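Local coordinates for disulfide bond protein A (Staphylococcus aureus, PDB 3BCI) that probably acts as a thiol:disulfide oxidoreductase of the DsbA subfamily of the thioredoxin family, introducing disulfide bonds into folding proteins, at residues A[50-62]-A[138-150]. Sequence-based numbering, arbitrary orientation.
Sequences QFVNLAFLGKDSI and DKKIAKDNHIKTT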
# COMPACT_ATOMS: atom_id res chain seq x y z
N GLN A 50 2.84 2.94 6.85
CA GLN A 50 2.69 1.51 6.61
C GLN A 50 1.32 1.23 6.01
O GLN A 50 0.30 1.68 6.53
CB GLN A 50 2.85 0.71 7.91
CG GLN A 50 2.50 -0.78 7.74
CD GLN A 50 2.79 -1.61 8.99
OE1 GLN A 50 2.84 -1.09 10.10
NE2 GLN A 50 2.96 -2.91 8.80
N PHE A 51 1.32 0.49 4.91
CA PHE A 51 0.08 0.12 4.24
C PHE A 51 -0.11 -1.36 4.53
O PHE A 51 0.77 -2.17 4.24
CB PHE A 51 0.19 0.36 2.73
CG PHE A 51 -1.05 -0.01 1.96
CD1 PHE A 51 -2.23 0.71 2.12
CD2 PHE A 51 -1.05 -1.10 1.09
CE1 PHE A 51 -3.38 0.37 1.42
CE2 PHE A 51 -2.20 -1.45 0.38
CZ PHE A 51 -3.37 -0.72 0.55
N VAL A 52 -1.25 -1.71 5.13
CA VAL A 52 -1.53 -3.11 5.44
C VAL A 52 -2.66 -3.54 4.51
O VAL A 52 -3.79 -3.07 4.63
CB VAL A 52 -1.98 -3.30 6.91
CG1 VAL A 52 -2.24 -4.77 7.19
CG2 VAL A 52 -0.91 -2.77 7.85
N ASN A 53 -2.33 -4.44 3.59
CA ASN A 53 -3.28 -4.93 2.58
C ASN A 53 -4.03 -6.17 3.04
O ASN A 53 -3.44 -7.24 3.19
CB ASN A 53 -2.51 -5.24 1.30
CG ASN A 53 -3.40 -5.35 0.09
OD1 ASN A 53 -4.52 -5.87 0.17
ND2 ASN A 53 -2.90 -4.89 -1.05
N LEU A 54 -5.34 -6.05 3.24
CA LEU A 54 -6.14 -7.19 3.67
C LEU A 54 -6.31 -8.24 2.56
O LEU A 54 -6.70 -9.38 2.85
CB LEU A 54 -7.51 -6.74 4.18
CG LEU A 54 -7.59 -6.25 5.63
CD1 LEU A 54 -6.90 -4.90 5.78
CD2 LEU A 54 -9.06 -6.14 6.06
N ALA A 55 -6.02 -7.87 1.32
CA ALA A 55 -6.14 -8.77 0.17
C ALA A 55 -7.39 -9.63 0.29
O ALA A 55 -7.31 -10.86 0.26
CB ALA A 55 -4.90 -9.67 0.08
N PHE A 56 -8.54 -8.98 0.39
CA PHE A 56 -9.80 -9.69 0.57
C PHE A 56 -10.80 -9.60 -0.57
O PHE A 56 -11.89 -10.17 -0.48
CB PHE A 56 -10.48 -9.17 1.85
CG PHE A 56 -11.02 -7.77 1.72
CD1 PHE A 56 -12.38 -7.54 1.50
CD2 PHE A 56 -10.17 -6.67 1.80
CE1 PHE A 56 -12.88 -6.24 1.36
CE2 PHE A 56 -10.66 -5.37 1.67
CZ PHE A 56 -12.02 -5.15 1.45
N LEU A 57 -10.45 -8.91 -1.65
CA LEU A 57 -11.37 -8.76 -2.77
C LEU A 57 -11.11 -9.62 -4.00
O LEU A 57 -11.37 -9.20 -5.13
CB LEU A 57 -11.44 -7.28 -3.16
CG LEU A 57 -12.07 -6.40 -2.07
CD1 LEU A 57 -11.97 -4.93 -2.45
CD2 LEU A 57 -13.53 -6.81 -1.86
N GLY A 58 -10.61 -10.83 -3.79
CA GLY A 58 -10.34 -11.70 -4.93
C GLY A 58 -8.98 -12.37 -4.85
O GLY A 58 -8.09 -11.89 -4.15
N LYS A 59 -8.81 -13.46 -5.58
CA LYS A 59 -7.56 -14.20 -5.57
C LYS A 59 -6.38 -13.41 -6.12
O LYS A 59 -5.23 -13.75 -5.86
CB LYS A 59 -7.70 -15.51 -6.36
CG LYS A 59 -8.24 -15.33 -7.76
CD LYS A 59 -8.44 -16.66 -8.49
CE LYS A 59 -7.14 -17.20 -9.09
NZ LYS A 59 -6.26 -17.90 -8.11
N ASP A 60 -6.66 -12.34 -6.86
CA ASP A 60 -5.59 -11.52 -7.42
C ASP A 60 -5.15 -10.42 -6.45
O ASP A 60 -4.12 -9.79 -6.66
CB ASP A 60 -6.04 -10.91 -8.75
CG ASP A 60 -7.29 -10.06 -8.62
OD1 ASP A 60 -8.27 -10.52 -7.99
OD2 ASP A 60 -7.29 -8.94 -9.16
N SER A 61 -5.93 -10.20 -5.39
CA SER A 61 -5.60 -9.18 -4.40
C SER A 61 -4.25 -9.45 -3.76
O SER A 61 -3.42 -8.55 -3.63
CB SER A 61 -6.66 -9.13 -3.29
OG SER A 61 -7.76 -8.31 -3.65
N ILE A 62 -4.02 -10.70 -3.37
CA ILE A 62 -2.78 -11.09 -2.72
C ILE A 62 -1.59 -10.97 -3.68
O ILE A 62 -0.47 -10.69 -3.24
CB ILE A 62 -2.87 -12.55 -2.20
CG1 ILE A 62 -1.71 -12.85 -1.25
CG2 ILE A 62 -2.87 -13.53 -3.37
CD1 ILE A 62 -1.75 -12.04 0.04
N ASP A 138 0.40 -9.39 6.28
CA ASP A 138 -0.53 -8.26 6.30
C ASP A 138 -1.93 -8.70 6.71
O ASP A 138 -2.63 -7.99 7.44
CB ASP A 138 -0.61 -7.60 4.93
CG ASP A 138 0.35 -6.43 4.78
OD1 ASP A 138 1.21 -6.23 5.67
OD2 ASP A 138 0.23 -5.70 3.77
N LYS A 139 -2.36 -9.87 6.25
CA LYS A 139 -3.69 -10.34 6.60
C LYS A 139 -3.76 -10.66 8.09
O LYS A 139 -4.78 -10.42 8.73
CB LYS A 139 -4.04 -11.58 5.78
CG LYS A 139 -3.84 -11.39 4.29
CD LYS A 139 -4.09 -12.68 3.54
CE LYS A 139 -5.54 -12.81 3.18
NZ LYS A 139 -5.91 -14.24 2.96
N LYS A 140 -2.68 -11.22 8.62
CA LYS A 140 -2.61 -11.56 10.04
C LYS A 140 -2.60 -10.28 10.88
O LYS A 140 -3.22 -10.21 11.94
CB LYS A 140 -1.35 -12.38 10.32
CG LYS A 140 -1.19 -12.82 11.77
CD LYS A 140 0.07 -13.64 11.96
CE LYS A 140 0.22 -14.08 13.41
NZ LYS A 140 0.33 -12.91 14.32
N ILE A 141 -1.89 -9.26 10.40
CA ILE A 141 -1.82 -7.99 11.13
C ILE A 141 -3.22 -7.40 11.26
O ILE A 141 -3.64 -7.00 12.35
CB ILE A 141 -0.90 -6.99 10.40
CG1 ILE A 141 0.55 -7.48 10.48
CG2 ILE A 141 -1.03 -5.60 11.03
CD1 ILE A 141 1.54 -6.64 9.67
N ALA A 142 -3.95 -7.34 10.15
CA ALA A 142 -5.31 -6.80 10.15
C ALA A 142 -6.24 -7.59 11.05
O ALA A 142 -7.11 -7.02 11.71
CB ALA A 142 -5.85 -6.77 8.72
N LYS A 143 -6.07 -8.91 11.07
CA LYS A 143 -6.91 -9.76 11.90
C LYS A 143 -6.60 -9.56 13.39
O LYS A 143 -7.50 -9.33 14.19
CB LYS A 143 -6.71 -11.22 11.52
CG LYS A 143 -7.57 -12.19 12.32
CD LYS A 143 -7.31 -13.64 11.92
CE LYS A 143 -8.17 -14.59 12.72
NZ LYS A 143 -7.89 -16.02 12.39
N ASP A 144 -5.32 -9.63 13.74
CA ASP A 144 -4.90 -9.46 15.13
C ASP A 144 -5.26 -8.08 15.68
O ASP A 144 -5.50 -7.94 16.88
CB ASP A 144 -3.40 -9.71 15.27
CG ASP A 144 -3.01 -11.15 14.94
OD1 ASP A 144 -3.91 -11.93 14.56
OD2 ASP A 144 -1.82 -11.49 15.07
N ASN A 145 -5.30 -7.08 14.81
CA ASN A 145 -5.64 -5.72 15.24
C ASN A 145 -7.14 -5.49 15.18
O ASN A 145 -7.62 -4.37 15.38
CB ASN A 145 -4.91 -4.69 14.36
CG ASN A 145 -3.48 -4.46 14.80
OD1 ASN A 145 -3.22 -3.79 15.80
ND2 ASN A 145 -2.53 -5.02 14.05
N HIS A 146 -7.88 -6.56 14.90
CA HIS A 146 -9.34 -6.51 14.83
C HIS A 146 -9.87 -5.43 13.89
O HIS A 146 -10.80 -4.69 14.23
CB HIS A 146 -9.89 -6.28 16.25
CG HIS A 146 -9.38 -7.27 17.25
ND1 HIS A 146 -9.80 -8.59 17.28
CD2 HIS A 146 -8.43 -7.16 18.21
CE1 HIS A 146 -9.14 -9.24 18.21
NE2 HIS A 146 -8.30 -8.40 18.79
N ILE A 147 -9.28 -5.35 12.70
CA ILE A 147 -9.72 -4.36 11.72
C ILE A 147 -10.91 -4.90 10.94
O ILE A 147 -10.79 -5.89 10.21
CB ILE A 147 -8.60 -4.00 10.74
CG1 ILE A 147 -7.37 -3.52 11.51
CG2 ILE A 147 -9.07 -2.91 9.78
CD1 ILE A 147 -7.64 -2.34 12.44
N LYS A 148 -12.06 -4.26 11.10
CA LYS A 148 -13.28 -4.68 10.42
C LYS A 148 -13.46 -4.03 9.06
O LYS A 148 -13.51 -4.71 8.03
CB LYS A 148 -14.50 -4.36 11.29
CG LYS A 148 -14.55 -5.11 12.62
CD LYS A 148 -15.76 -4.67 13.43
CE LYS A 148 -17.06 -4.88 12.66
NZ LYS A 148 -18.24 -4.32 13.37
N THR A 149 -13.56 -2.71 9.05
CA THR A 149 -13.77 -1.97 7.82
C THR A 149 -12.52 -1.37 7.20
O THR A 149 -11.53 -1.08 7.88
CB THR A 149 -14.77 -0.82 8.03
OG1 THR A 149 -14.36 -0.04 9.16
CG2 THR A 149 -16.17 -1.37 8.28
N THR A 150 -12.57 -1.18 5.89
CA THR A 150 -11.48 -0.59 5.13
C THR A 150 -12.13 0.38 4.16
O THR A 150 -13.22 0.13 3.67
CB THR A 150 -10.69 -1.64 4.33
OG1 THR A 150 -11.58 -2.32 3.43
CG2 THR A 150 -10.05 -2.65 5.26
O HOH W 1 2.27 -3.82 5.89
O HOH W 2 -5.77 -13.65 0.23
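With chi1 at -179°, Val-52 sets CG1 beside its own carbonyl carbon and against the helix, 3.3 Å from Asp-138 O and close to Ile-141 CG2. Asp-138 points from the helix toward the strand and crosses Val-52 obliquely, which puts OD2 at the N-H of Asn-53. There OD2 accepts from Asn-53 N at 2.9 Å, a nearly straight bond (170°) that arrives from above the carboxylate plane. His-69 NE2 is hydrogen-bonded to the same OD2, while a water donates to OD1 and to Phe-51 O and accepts from Gln-50 NE2. An aspartate suits this buried place because one oxygen takes a strand N-H directly and the other reaches the strand through a water. In this thioredoxin-fold domain the segment 138-144 of helix 130-144 crosses strand residues 50-53 at 92°, their axes 7.3 Å apart at closest. At the end of the strand, Asn-53 OD1 takes the N-H of Ala-55 in an Asx turn, a role for which asparagine's short amide is well fitted. Leu-54 lays CG and CD1 on the methyl of Ala-142, both 3.6 Å from Ala-142 CB; a small residue here allows the helix to come close. Leu-54 CD2 also meets Thr-150 CG2 tip to tip at 3.7 Å, and Thr-150 in turn touches the CxxC, whose Cys-23 and Cys-26 can form a disulfide. Lysine suits position 139 because its long aliphatic chain lies along the loop carbonyls of Leu-54 and Ala-55, while the ammonium stays at the exposed side, bonded to a second water that also donates to Ala-55 O.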